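PDB 4PYS: beta-N-acetylhexosaminidase from Bacteroides fragilis, which probably removes terminal beta-linked N-acetylhexosamine units from glycans by hydrolysis. Local coordinates for residues M158-N162 with A458-W462; S105-W109 with K480-F484; G171-R175 with G188-G192; A328-K332 with P353-V357; P394-K399 with N502-D506. One frame throughout, in Å; residues are numbered along the deposited sequence.

Contact 1. Residues M158-N162 with A458-W462; sequences MLKMN and AEQMW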
# COMPACT_ATOMS: atom_id res chain seq x y z
N MSE A 158 -4.75 -8.63 5.79
CA MSE A 158 -6.08 -9.10 6.18
C MSE A 158 -7.09 -8.91 5.05
O MSE A 158 -8.02 -9.70 4.90
CB MSE A 158 -6.55 -8.33 7.44
CG MSE A 158 -7.95 -8.69 7.91
SE MSE A 158 -8.41 -7.59 9.46
CE MSE A 158 -8.56 -5.87 8.51
N LEU A 159 -6.88 -7.86 4.26
CA LEU A 159 -7.81 -7.51 3.19
C LEU A 159 -7.31 -8.03 1.84
O LEU A 159 -7.81 -7.65 0.78
CB LEU A 159 -7.96 -5.99 3.14
CG LEU A 159 -8.64 -5.40 4.39
CD1 LEU A 159 -8.76 -3.89 4.29
CD2 LEU A 159 -10.00 -6.00 4.61
N LYS A 160 -6.32 -8.92 1.92
CA LYS A 160 -5.72 -9.58 0.75
C LYS A 160 -5.00 -8.65 -0.24
O LYS A 160 -4.87 -8.96 -1.41
CB LYS A 160 -6.75 -10.48 0.03
CG LYS A 160 -7.30 -11.59 0.95
CD LYS A 160 -7.97 -12.70 0.11
CE LYS A 160 -8.38 -13.90 0.95
NZ LYS A 160 -9.61 -13.62 1.78
N MSE A 161 -4.52 -7.51 0.25
CA MSE A 161 -3.63 -6.68 -0.57
C MSE A 161 -2.25 -7.27 -0.59
O MSE A 161 -1.96 -8.21 0.16
CB MSE A 161 -3.60 -5.27 0.00
CG MSE A 161 -4.99 -4.69 -0.01
SE MSE A 161 -4.92 -2.85 0.61
CE MSE A 161 -6.85 -2.52 0.68
N ASN A 162 -1.40 -6.76 -1.47
CA ASN A 162 -0.04 -7.29 -1.55
C ASN A 162 1.08 -6.27 -1.46
O ASN A 162 2.25 -6.67 -1.43
CB ASN A 162 0.17 -8.21 -2.77
CG ASN A 162 -0.25 -7.57 -4.09
OD1 ASN A 162 -0.68 -6.41 -4.15
ND2 ASN A 162 -0.13 -8.35 -5.18
N ALA A 458 -10.83 -2.75 -1.13
CA ALA A 458 -10.32 -4.13 -1.10
C ALA A 458 -11.18 -5.06 -1.93
O ALA A 458 -10.68 -5.96 -2.58
CB ALA A 458 -10.22 -4.65 0.33
N GLU A 459 -12.49 -4.84 -1.89
CA GLU A 459 -13.41 -5.67 -2.69
C GLU A 459 -13.16 -5.45 -4.18
O GLU A 459 -13.11 -6.40 -4.98
CB GLU A 459 -14.86 -5.29 -2.32
CG GLU A 459 -15.93 -6.13 -3.00
CD GLU A 459 -16.14 -7.47 -2.32
OE1 GLU A 459 -15.39 -7.79 -1.38
OE2 GLU A 459 -17.07 -8.21 -2.71
N GLN A 460 -13.00 -4.19 -4.57
CA GLN A 460 -12.75 -3.87 -5.98
C GLN A 460 -11.41 -4.42 -6.45
O GLN A 460 -11.28 -4.85 -7.60
CB GLN A 460 -12.81 -2.34 -6.15
CG GLN A 460 -14.27 -1.83 -6.09
CD GLN A 460 -14.37 -0.32 -6.03
OE1 GLN A 460 -13.38 0.37 -5.81
NE2 GLN A 460 -15.57 0.19 -6.22
N MSE A 461 -10.43 -4.44 -5.56
CA MSE A 461 -9.11 -4.97 -5.91
C MSE A 461 -9.12 -6.48 -6.06
O MSE A 461 -8.50 -7.02 -6.97
CB MSE A 461 -8.11 -4.62 -4.81
CG MSE A 461 -7.74 -3.13 -4.74
SE MSE A 461 -6.75 -2.83 -3.11
CE MSE A 461 -6.69 -0.86 -3.19
N TRP A 462 -9.79 -7.16 -5.14
CA TRP A 462 -9.68 -8.63 -5.09
C TRP A 462 -10.80 -9.38 -5.81
O TRP A 462 -10.54 -10.29 -6.62
CB TRP A 462 -9.59 -9.10 -3.62
CG TRP A 462 -9.53 -10.61 -3.56
CD1 TRP A 462 -10.59 -11.48 -3.62
CD2 TRP A 462 -8.36 -11.41 -3.46
NE1 TRP A 462 -10.13 -12.79 -3.57
CE2 TRP A 462 -8.76 -12.76 -3.47
CE3 TRP A 462 -6.99 -11.12 -3.36
CZ2 TRP A 462 -7.85 -13.82 -3.38
CZ3 TRP A 462 -6.08 -12.17 -3.27
CH2 TRP A 462 -6.51 -13.51 -3.28
O HOH W 1 -7.62 -6.75 -1.89
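Lys160 lays its aliphatic chain over the indole of Trp462, and it does so as the C' residue of a Schellman motif that ends helix 146-158 in the TIM-barrel catalytic domain. The two side chains cross obliquely. Lys160 CB reaches the rim of the benzo ring, 3.5 Å from Trp462 CE3, while Lys160 CD stands above the middle of the six-membered ring, 3.5 Å from its centroid and 7° off the normal, a well-centred CH-pi contact. The chain then bends at its last torsion (chi4 76°) and offers NZ to Ser105 OG on helix 96-109. Lys160 NZ stays 5.6 Å from the centroid of the Trp462 five-membered ring, at most a weak cation-pi attraction. The indole in turn has its NE1 bonded to Asp126 OD1, which limits its freedom to rotate.

Beside this polar-ended pair lies an apolar patch. Met161 and Met461, both selenomethionine, run extended beyond CG and meet through Met161 CE and Met461 SE at 3.8 Å, with Ser433 of strand 428-435 touching both. Leu159 CB packs on Ala458 CB at 3.8 Å. The helix 453-462 backbone joins in through a bridging water, which donates to Leu159 O at 2.8 Å and, at 3.2 Å, to Ala458 O, the same oxygen that accepts from Trp462 N.

Contact 2. Residues S105-W109 with K480-F484; sequences SLRQW and KQLWF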
# COMPACT_ATOMS: atom_id res chain seq x y z
N SER A 105 -8.57 -16.12 4.83
CA SER A 105 -9.95 -16.61 4.71
C SER A 105 -10.35 -17.53 5.87
O SER A 105 -11.47 -17.44 6.38
CB SER A 105 -10.17 -17.31 3.36
OG SER A 105 -10.15 -16.36 2.31
N LEU A 106 -9.44 -18.41 6.30
CA LEU A 106 -9.73 -19.30 7.42
C LEU A 106 -10.01 -18.49 8.69
O LEU A 106 -10.88 -18.86 9.49
CB LEU A 106 -8.57 -20.28 7.67
CG LEU A 106 -8.41 -21.43 6.67
CD1 LEU A 106 -7.11 -22.19 6.93
CD2 LEU A 106 -9.61 -22.37 6.76
N ARG A 107 -9.29 -17.39 8.87
CA ARG A 107 -9.53 -16.50 10.02
C ARG A 107 -10.98 -16.07 10.10
O ARG A 107 -11.58 -16.05 11.18
CB ARG A 107 -8.70 -15.22 9.89
CG ARG A 107 -7.26 -15.33 10.27
CD ARG A 107 -6.61 -13.96 10.07
NE ARG A 107 -6.93 -13.00 11.13
CZ ARG A 107 -6.56 -11.72 11.10
NH1 ARG A 107 -5.87 -11.26 10.06
NH2 ARG A 107 -6.86 -10.91 12.11
N GLN A 108 -11.54 -15.69 8.95
CA GLN A 108 -12.92 -15.20 8.89
C GLN A 108 -13.95 -16.32 8.79
O GLN A 108 -15.12 -16.11 9.08
CB GLN A 108 -13.08 -14.24 7.71
CG GLN A 108 -12.31 -12.95 7.92
CD GLN A 108 -12.56 -11.93 6.84
OE1 GLN A 108 -13.69 -11.78 6.35
NE2 GLN A 108 -11.52 -11.21 6.45
N TRP A 109 -13.51 -17.51 8.38
CA TRP A 109 -14.44 -18.61 8.18
C TRP A 109 -14.73 -19.34 9.50
O TRP A 109 -15.78 -19.94 9.66
CB TRP A 109 -13.90 -19.57 7.11
CG TRP A 109 -14.92 -20.56 6.63
CD1 TRP A 109 -14.93 -21.91 6.84
CD2 TRP A 109 -16.08 -20.27 5.83
NE1 TRP A 109 -16.03 -22.47 6.24
CE2 TRP A 109 -16.75 -21.48 5.61
CE3 TRP A 109 -16.61 -19.09 5.29
CZ2 TRP A 109 -17.94 -21.56 4.87
CZ3 TRP A 109 -17.78 -19.16 4.55
CH2 TRP A 109 -18.44 -20.39 4.35
N LYS A 480 -19.81 -8.03 9.25
CA LYS A 480 -18.44 -8.35 9.60
C LYS A 480 -17.84 -7.31 10.54
O LYS A 480 -16.74 -7.51 11.07
CB LYS A 480 -17.59 -8.47 8.32
CG LYS A 480 -16.48 -9.49 8.40
CD LYS A 480 -17.04 -10.88 8.58
CE LYS A 480 -15.94 -11.88 8.83
NZ LYS A 480 -16.49 -13.22 9.12
N GLN A 481 -18.55 -6.21 10.75
CA GLN A 481 -17.99 -5.06 11.47
C GLN A 481 -17.39 -5.40 12.84
O GLN A 481 -16.26 -5.01 13.13
CB GLN A 481 -19.03 -3.94 11.62
CG GLN A 481 -18.53 -2.75 12.45
CD GLN A 481 -19.55 -1.63 12.54
OE1 GLN A 481 -20.56 -1.63 11.84
NE2 GLN A 481 -19.28 -0.65 13.40
N LEU A 482 -18.14 -6.10 13.69
CA LEU A 482 -17.63 -6.37 15.02
C LEU A 482 -16.38 -7.26 14.97
O LEU A 482 -15.45 -7.08 15.76
CB LEU A 482 -18.71 -6.96 15.93
CG LEU A 482 -18.44 -6.98 17.44
CD1 LEU A 482 -17.86 -5.67 17.95
CD2 LEU A 482 -19.74 -7.30 18.16
N TRP A 483 -16.34 -8.21 14.03
CA TRP A 483 -15.13 -9.02 13.87
C TRP A 483 -13.92 -8.15 13.53
O TRP A 483 -12.84 -8.33 14.09
CB TRP A 483 -15.29 -10.13 12.80
CG TRP A 483 -14.03 -11.00 12.73
CD1 TRP A 483 -13.71 -12.05 13.55
CD2 TRP A 483 -12.92 -10.86 11.82
NE1 TRP A 483 -12.48 -12.57 13.20
CE2 TRP A 483 -11.98 -11.86 12.15
CE3 TRP A 483 -12.65 -9.99 10.76
CZ2 TRP A 483 -10.78 -12.02 11.44
CZ3 TRP A 483 -11.44 -10.14 10.07
CH2 TRP A 483 -10.53 -11.14 10.41
N PHE A 484 -14.10 -7.19 12.62
CA PHE A 484 -13.00 -6.30 12.28
C PHE A 484 -12.61 -5.46 13.48
O PHE A 484 -11.43 -5.20 13.71
CB PHE A 484 -13.37 -5.38 11.12
CG PHE A 484 -13.31 -6.05 9.77
CD1 PHE A 484 -12.12 -6.60 9.31
CD2 PHE A 484 -14.42 -6.10 8.94
CE1 PHE A 484 -12.04 -7.21 8.05
CE2 PHE A 484 -14.35 -6.70 7.68
CZ PHE A 484 -13.17 -7.26 7.24
O HOH W 2 -15.23 -13.63 11.21
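Gln108 and Trp483 mark the nearest backbone approach, CA to CA 8.2 Å, of two helical segments whose short axes come no closer than 12.1 Å, their N-to-C directions 116° apart. At such a separation long side chains have to span the interval. Trp483, its CG anti to the backbone N (chi1 -177°), reaches out so that Gln108 CG sits over its six-membered ring, 3.8 Å from the centroid, in a CH-pi contact. Arg107 approaches the same indole differently: its NE comes to the ring edge, 4.0 Å from Trp483 CZ2, while Trp483 CH2 lies over a face of the guanidinium. With the two planes 59° apart this is no stack. Gln104 OE1 and Gln487 OE1 accept from Arg107 NH1 and NH2 and hold the group in place.

The arrangement brings helix 96-109, which covers the mixed sheet of the small alpha/beta domain characteristic of family 20, against helix 470-486, the next helix after 453-462. Lys480 supplies the polar link. Its chain bends at chi2, passes Gln108 OE1 with CE at 3.4 Å, and its NZ donates to Gln108 O at 3.2 Å. The stronger partner of this ammonium is Ile10 O, and Met12 N bonds Gln108 OE1. A water placed over the Trp483 face, on the same side as Gln108 CG, donates to Gln108 O at 3.3 Å.

Contact 3. Residues G171-R175 with G188-G192; sequences GLGWR and GAFVG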
# COMPACT_ATOMS: atom_id res chain seq x y z
N GLY A 171 8.21 17.41 2.92
CA GLY A 171 8.80 18.66 3.36
C GLY A 171 8.79 18.74 4.88
O GLY A 171 9.70 19.29 5.49
N LEU A 172 7.76 18.15 5.49
CA LEU A 172 7.57 18.20 6.93
C LEU A 172 8.27 17.08 7.68
O LEU A 172 8.13 16.98 8.90
CB LEU A 172 6.08 18.11 7.26
CG LEU A 172 5.32 19.42 7.37
CD1 LEU A 172 3.82 19.15 7.43
CD2 LEU A 172 5.78 20.19 8.59
N GLY A 173 9.00 16.21 6.97
CA GLY A 173 9.66 15.11 7.64
C GLY A 173 10.34 14.13 6.71
O GLY A 173 9.72 13.58 5.80
N TRP A 174 11.64 13.93 6.94
CA TRP A 174 12.36 12.85 6.29
C TRP A 174 12.51 11.77 7.34
O TRP A 174 13.19 11.98 8.34
CB TRP A 174 13.75 13.32 5.85
CG TRP A 174 14.51 12.26 5.16
CD1 TRP A 174 15.08 11.15 5.72
CD2 TRP A 174 14.75 12.17 3.75
NE1 TRP A 174 15.68 10.39 4.75
CE2 TRP A 174 15.49 10.99 3.53
CE3 TRP A 174 14.42 12.97 2.66
CZ2 TRP A 174 15.91 10.59 2.25
CZ3 TRP A 174 14.83 12.58 1.39
CH2 TRP A 174 15.57 11.41 1.20
N ARG A 175 11.88 10.62 7.14
CA ARG A 175 11.84 9.63 8.21
C ARG A 175 12.57 8.33 7.94
O ARG A 175 12.48 7.39 8.74
CB ARG A 175 10.38 9.34 8.61
CG ARG A 175 9.62 10.63 8.89
CD ARG A 175 8.58 10.51 9.99
NE ARG A 175 7.71 11.68 9.92
CZ ARG A 175 7.87 12.77 10.64
NH1 ARG A 175 8.85 12.84 11.55
NH2 ARG A 175 7.04 13.79 10.49
N GLY A 188 16.21 16.22 9.77
CA GLY A 188 15.03 16.23 8.93
C GLY A 188 13.80 15.56 9.48
O GLY A 188 12.70 15.80 8.99
N ALA A 189 13.95 14.72 10.50
CA ALA A 189 12.79 14.05 11.10
C ALA A 189 12.21 14.81 12.29
O ALA A 189 11.29 14.33 12.96
CB ALA A 189 13.14 12.63 11.51
N PHE A 190 12.74 16.01 12.53
CA PHE A 190 12.37 16.79 13.72
C PHE A 190 12.03 18.23 13.36
O PHE A 190 11.93 19.09 14.23
CB PHE A 190 13.49 16.71 14.77
CG PHE A 190 13.77 15.31 15.24
CD1 PHE A 190 13.03 14.76 16.29
CD2 PHE A 190 14.72 14.52 14.60
CE1 PHE A 190 13.24 13.46 16.70
CE2 PHE A 190 14.95 13.21 15.02
CZ PHE A 190 14.21 12.67 16.07
N VAL A 191 11.84 18.49 12.07
CA VAL A 191 11.51 19.84 11.62
C VAL A 191 10.04 20.18 11.90
O VAL A 191 9.71 21.34 12.12
CB VAL A 191 11.85 20.04 10.12
CG1 VAL A 191 13.36 19.96 9.91
CG2 VAL A 191 11.13 19.03 9.24
N GLY A 192 9.18 19.17 11.91
CA GLY A 192 7.78 19.36 12.24
C GLY A 192 7.55 19.63 13.71
O GLY A 192 8.13 18.97 14.58
O HOH W 3 9.54 16.40 11.18
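Arg175 turns at chi2 (-146°) and again at chi4 (-95°), and these two bends fold its guanidinium back beside Gly173, whose CA lies over one face, and bring NH1 to Ala189 O. The setting is the far end of strand 163-170 in the TIM barrel, where the chain reverses into the short antiparallel strand 173-174. This C-terminal end of the strands is the one on which TIM-barrel enzymes carry their active sites. The loop 188-192 packs against the reversal.

Arg175 NH1 is held mainly by Gly199 O, with Gln197 O also accepting, so the arginine ties several loop carbonyls together. Its bond to Ala189 O is weak by comparison: the oxygen is near the guanidinium plane, at its edge, but 3.2 Å from NH1 and poorly aligned. Firmer is the backbone bond from Trp174 N to Gly188 O, 3.0 Å long with a nearly straight N-H...O, although the donor stands 61° out of the carbonyl plane. Gly188 O also receives a CA-H...O contact from Gly173 CA at 3.4 Å. Two neighbouring groups of the reversal thus converge on one oxygen. The indole of Trp174 leads away from the loop to Leu184 and Ala233, its NE1 bonded to Ile176 O.

Small groups complete the fit. Ala189 CB lies only 3.2 Å from Trp174 O, and Val191 CG2 rests 3.6 Å from Leu172 O. That carbonyl reaches the loop through a bridging water, which donates to Leu172 O at 2.7 Å and accepts from Gly192 N at 2.9 Å.

Contact 4. Residues A328-K332 with P353-V357; sequences ADYLK and PDNVV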
# COMPACT_ATOMS: atom_id res chain seq x y z
N ALA A 328 15.40 6.96 -12.58
CA ALA A 328 14.79 5.72 -13.02
C ALA A 328 15.83 4.84 -13.70
O ALA A 328 15.84 3.62 -13.52
CB ALA A 328 13.62 6.00 -13.94
N ASP A 329 16.71 5.45 -14.49
CA ASP A 329 17.77 4.67 -15.14
C ASP A 329 18.69 4.05 -14.10
O ASP A 329 19.15 2.92 -14.27
CB ASP A 329 18.57 5.52 -16.13
CG ASP A 329 18.19 5.23 -17.57
OD1 ASP A 329 18.48 4.12 -18.05
OD2 ASP A 329 17.60 6.13 -18.21
N TYR A 330 18.94 4.78 -13.03
CA TYR A 330 19.76 4.26 -11.94
C TYR A 330 19.09 3.05 -11.31
O TYR A 330 19.73 2.02 -11.06
CB TYR A 330 19.99 5.33 -10.87
CG TYR A 330 21.05 4.91 -9.90
CD1 TYR A 330 22.37 4.79 -10.31
CD2 TYR A 330 20.73 4.62 -8.57
CE1 TYR A 330 23.35 4.40 -9.43
CE2 TYR A 330 21.72 4.23 -7.68
CZ TYR A 330 23.03 4.12 -8.13
OH TYR A 330 24.04 3.73 -7.27
N LEU A 331 17.79 3.17 -11.04
CA LEU A 331 17.02 2.06 -10.49
C LEU A 331 17.03 0.89 -11.46
O LEU A 331 17.12 -0.27 -11.05
CB LEU A 331 15.60 2.50 -10.16
CG LEU A 331 15.46 3.34 -8.89
CD1 LEU A 331 14.02 3.74 -8.69
CD2 LEU A 331 15.98 2.55 -7.70
N LYS A 332 16.97 1.20 -12.76
CA LYS A 332 16.98 0.16 -13.78
C LYS A 332 18.24 -0.69 -13.72
O LYS A 332 18.18 -1.92 -13.82
CB LYS A 332 16.81 0.77 -15.18
CG LYS A 332 16.68 -0.27 -16.28
CD LYS A 332 16.29 0.36 -17.60
CE LYS A 332 16.39 -0.65 -18.73
NZ LYS A 332 15.97 -0.06 -20.03
N PRO A 353 12.54 5.99 -19.16
CA PRO A 353 12.99 4.62 -19.48
C PRO A 353 11.92 3.56 -19.25
O PRO A 353 10.88 3.84 -18.65
CB PRO A 353 14.17 4.42 -18.53
CG PRO A 353 13.96 5.40 -17.42
CD PRO A 353 13.29 6.58 -18.04
N ASP A 354 12.17 2.34 -19.73
CA ASP A 354 11.14 1.29 -19.77
C ASP A 354 10.85 0.59 -18.44
O ASP A 354 10.04 -0.34 -18.39
CB ASP A 354 11.43 0.26 -20.87
CG ASP A 354 12.72 -0.51 -20.65
OD1 ASP A 354 13.34 -0.37 -19.57
OD2 ASP A 354 13.12 -1.27 -21.55
N ASN A 355 11.50 1.02 -17.36
CA ASN A 355 11.16 0.48 -16.04
C ASN A 355 10.24 1.40 -15.24
O ASN A 355 10.04 1.19 -14.04
CB ASN A 355 12.43 0.20 -15.24
CG ASN A 355 13.19 1.46 -14.91
OD1 ASN A 355 13.29 2.38 -15.72
ND2 ASN A 355 13.75 1.52 -13.70
N VAL A 356 9.69 2.41 -15.91
CA VAL A 356 8.83 3.39 -15.25
C VAL A 356 7.38 2.91 -15.13
O VAL A 356 6.82 2.35 -16.07
CB VAL A 356 8.89 4.75 -15.99
CG1 VAL A 356 7.76 5.67 -15.54
CG2 VAL A 356 10.24 5.41 -15.76
N VAL A 357 6.79 3.12 -13.95
CA VAL A 357 5.38 2.84 -13.69
C VAL A 357 4.74 4.16 -13.26
O VAL A 357 5.37 4.96 -12.55
CB VAL A 357 5.23 1.78 -12.57
CG1 VAL A 357 3.76 1.57 -12.20
CG2 VAL A 357 5.88 0.47 -13.00
O HOH W 4 14.61 2.31 -21.35
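Asn355 ND2 donates to Ala328 O at 3.0 Å, fastening a type I beta turn, Pro353 to Val356, to helix 316-333 of the TIM barrel just where the chain enters strand 356-360. Ala328 O already accepts the helical bond from Lys332 N at 2.8 Å, so two donors grip one carbonyl, the amide coming in tilted 34° from the carbonyl plane. Around this bond lie apolar groups. Ala328 CB touches Pro353 CG at 3.5 Å and, more loosely, Val356 CG2 at 3.9 Å, so that it meets both the first residue of the turn and the first of the strand. Lys332 CB sits against the Asn355 amide, the extended chain slanting across it on its way to the surface. There Lys332 NZ forms a salt bridge with Asp354 OD1 at 2.7 Å, approaching from above the carboxylate, 42° out of its plane.

The second shell explains these placements. Asn355 holds CG between its backbone N and carbonyl carbon (chi1 65°), a torsion that sends the amide to the helix, and ND2 finds a further acceptor in Arg336 O. Backbone bonds of Asn355 and Val357 to Ala338 fix the turn and the incoming strand beside strand 337-341. Ala338 and Phe340 of that strand also pack on Ala328, so helix and turn share one neighbour. Further out, on the solvent side, a water accepts from Lys332 NZ at 3.0 Å and from Asp354 N at 2.9 Å, closing a ring between the ammonium, the carboxylate and the turn.

Contact 5. Residues P394-K399 with N502-D506; sequences PLTPWK and NYKWD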
# COMPACT_ATOMS: atom_id res chain seq x y z
N PRO A 394 -12.59 13.17 4.17
CA PRO A 394 -13.60 12.77 5.16
C PRO A 394 -14.98 12.66 4.52
O PRO A 394 -15.10 12.95 3.33
CB PRO A 394 -13.56 13.91 6.18
CG PRO A 394 -13.12 15.12 5.38
CD PRO A 394 -12.17 14.58 4.33
N LEU A 395 -15.99 12.24 5.27
CA LEU A 395 -17.35 12.17 4.71
C LEU A 395 -18.07 13.51 4.75
O LEU A 395 -19.03 13.73 4.00
CB LEU A 395 -18.19 11.12 5.44
CG LEU A 395 -18.14 9.68 4.92
CD1 LEU A 395 -16.79 9.01 5.23
CD2 LEU A 395 -19.31 8.89 5.50
N THR A 396 -17.61 14.41 5.63
CA THR A 396 -18.17 15.76 5.75
C THR A 396 -16.97 16.69 5.94
O THR A 396 -15.91 16.24 6.35
CB THR A 396 -19.14 15.87 6.95
OG1 THR A 396 -18.50 15.41 8.14
CG2 THR A 396 -20.40 15.04 6.71
N PRO A 397 -17.12 17.99 5.61
CA PRO A 397 -15.97 18.90 5.61
C PRO A 397 -15.21 18.98 6.94
O PRO A 397 -15.80 18.94 8.02
CB PRO A 397 -16.60 20.26 5.27
CG PRO A 397 -17.81 19.91 4.46
CD PRO A 397 -18.34 18.64 5.08
N TRP A 398 -13.89 19.11 6.84
CA TRP A 398 -13.01 19.17 8.00
C TRP A 398 -11.73 19.87 7.60
O TRP A 398 -11.00 19.41 6.72
CB TRP A 398 -12.69 17.75 8.50
CG TRP A 398 -11.72 17.75 9.63
CD1 TRP A 398 -11.95 18.15 10.92
CD2 TRP A 398 -10.36 17.33 9.58
NE1 TRP A 398 -10.81 17.99 11.67
CE2 TRP A 398 -9.81 17.50 10.86
CE3 TRP A 398 -9.54 16.83 8.56
CZ2 TRP A 398 -8.48 17.18 11.16
CZ3 TRP A 398 -8.22 16.51 8.86
CH2 TRP A 398 -7.71 16.68 10.15
N LYS A 399 -11.46 21.01 8.24
CA LYS A 399 -10.26 21.80 7.96
C LYS A 399 -10.07 22.10 6.47
O LYS A 399 -10.94 22.69 5.85
CB LYS A 399 -9.02 21.13 8.55
CG LYS A 399 -9.12 20.93 10.06
CD LYS A 399 -7.77 20.62 10.67
CE LYS A 399 -7.88 20.46 12.18
NZ LYS A 399 -6.56 20.12 12.79
N ASN A 502 -22.30 17.33 12.90
CA ASN A 502 -21.06 17.67 13.57
C ASN A 502 -20.24 16.44 13.96
O ASN A 502 -19.91 16.25 15.13
CB ASN A 502 -21.33 18.52 14.82
N TYR A 503 -19.91 15.59 12.99
CA TYR A 503 -19.05 14.43 13.27
C TYR A 503 -17.66 14.89 13.72
O TYR A 503 -17.11 15.86 13.18
CB TYR A 503 -18.94 13.49 12.07
CG TYR A 503 -18.28 12.17 12.42
CD1 TYR A 503 -19.01 11.13 12.98
CD2 TYR A 503 -16.91 11.98 12.22
CE1 TYR A 503 -18.41 9.94 13.33
CE2 TYR A 503 -16.30 10.79 12.55
CZ TYR A 503 -17.05 9.77 13.11
OH TYR A 503 -16.45 8.58 13.45
N LYS A 504 -17.11 14.22 14.72
CA LYS A 504 -15.81 14.58 15.26
C LYS A 504 -14.70 13.89 14.46
O LYS A 504 -14.47 12.69 14.61
CB LYS A 504 -15.72 14.19 16.73
CG LYS A 504 -14.44 14.62 17.43
CD LYS A 504 -14.56 14.50 18.94
N TRP A 505 -14.02 14.64 13.60
CA TRP A 505 -12.97 14.04 12.76
C TRP A 505 -11.60 14.13 13.43
O TRP A 505 -10.61 13.61 12.91
CB TRP A 505 -12.94 14.70 11.38
CG TRP A 505 -14.11 14.32 10.54
CD1 TRP A 505 -15.19 15.09 10.22
CD2 TRP A 505 -14.34 13.04 9.94
NE1 TRP A 505 -16.07 14.37 9.44
CE2 TRP A 505 -15.57 13.11 9.26
CE3 TRP A 505 -13.61 11.85 9.90
CZ2 TRP A 505 -16.09 12.03 8.55
CZ3 TRP A 505 -14.13 10.78 9.20
CH2 TRP A 505 -15.36 10.87 8.54
N ASP A 506 -11.55 14.80 14.57
CA ASP A 506 -10.29 14.94 15.30
C ASP A 506 -10.40 14.51 16.76
O ASP A 506 -9.60 14.93 17.59
CB ASP A 506 -9.76 16.37 15.19
CG ASP A 506 -10.83 17.40 15.46
OD1 ASP A 506 -11.76 17.09 16.23
OD2 ASP A 506 -10.73 18.52 14.91
OXT ASP A 506 -11.30 13.73 17.13
O HOH W 5 -20.56 15.93 10.13
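The indole of Trp505 is sandwiched between Pro394 CB, which stands over the six-membered ring 3.9 Å from the centroid in a CH-pi contact, and Tyr503 CD2 on the opposite face. Leu395 CB packs on Trp505 CZ2, 3.9 Å away. The pyrrole edge is used too: Trp505 NE1 donates to Thr396 OG1 at 2.9 Å, almost straight and in the ring plane. A water joins Thr396 OG1 to Tyr503 N.

Further along, Trp505 CB rests over the five-membered ring of Trp398, 3.7 Å from its centroid, with Lys399 CG over the other face. The two indoles themselves meet obliquely, their planes 52° apart. Trp398 NE1 donates a nearly straight hydrogen bond to Asp506 OD2 at 3.3 Å, in the ring plane but 57° out of the carboxylate plane.

In this way the C-terminal tail, 502-506, is fitted onto the 394-399 loop of the TIM-barrel domain. From helix 447-450, Arg448 forms a salt bridge with Asp506 OXT, and Arg449 donates to Trp505 O while making a cation-pi contact with Trp398 of the loop. The chemistry implies a tail held by indoles from both segments together with a salt bridge at its end, the terminal carboxylate probably stabilised by Arg448.

Contacts 1, 2 and 3 are largely buried, whereas contacts 4 and 5 reach the surface. Contacts 1 and 2 are neighbours: Met158 packs on Phe484 and Trp483, so helix 96-109 of the small domain meets helices 146-158 and 470-486, with 453-462 close by. Contacts 3 and 4 reach the barrel sheet at separate places, their centres about 27 Å apart. Chemistry follows location. The deep contact 1 relies on apolar and CH-pi packing with a single bridging water, contact 2 mixes CH-pi packing with a lysine-carbonyl bond, contact 3 uses backbone carbonyls, contact 4 joins a solvent-side salt bridge to a side-chain amide bonded to a helix carbonyl, and contact 5 links tryptophans to polar acceptors.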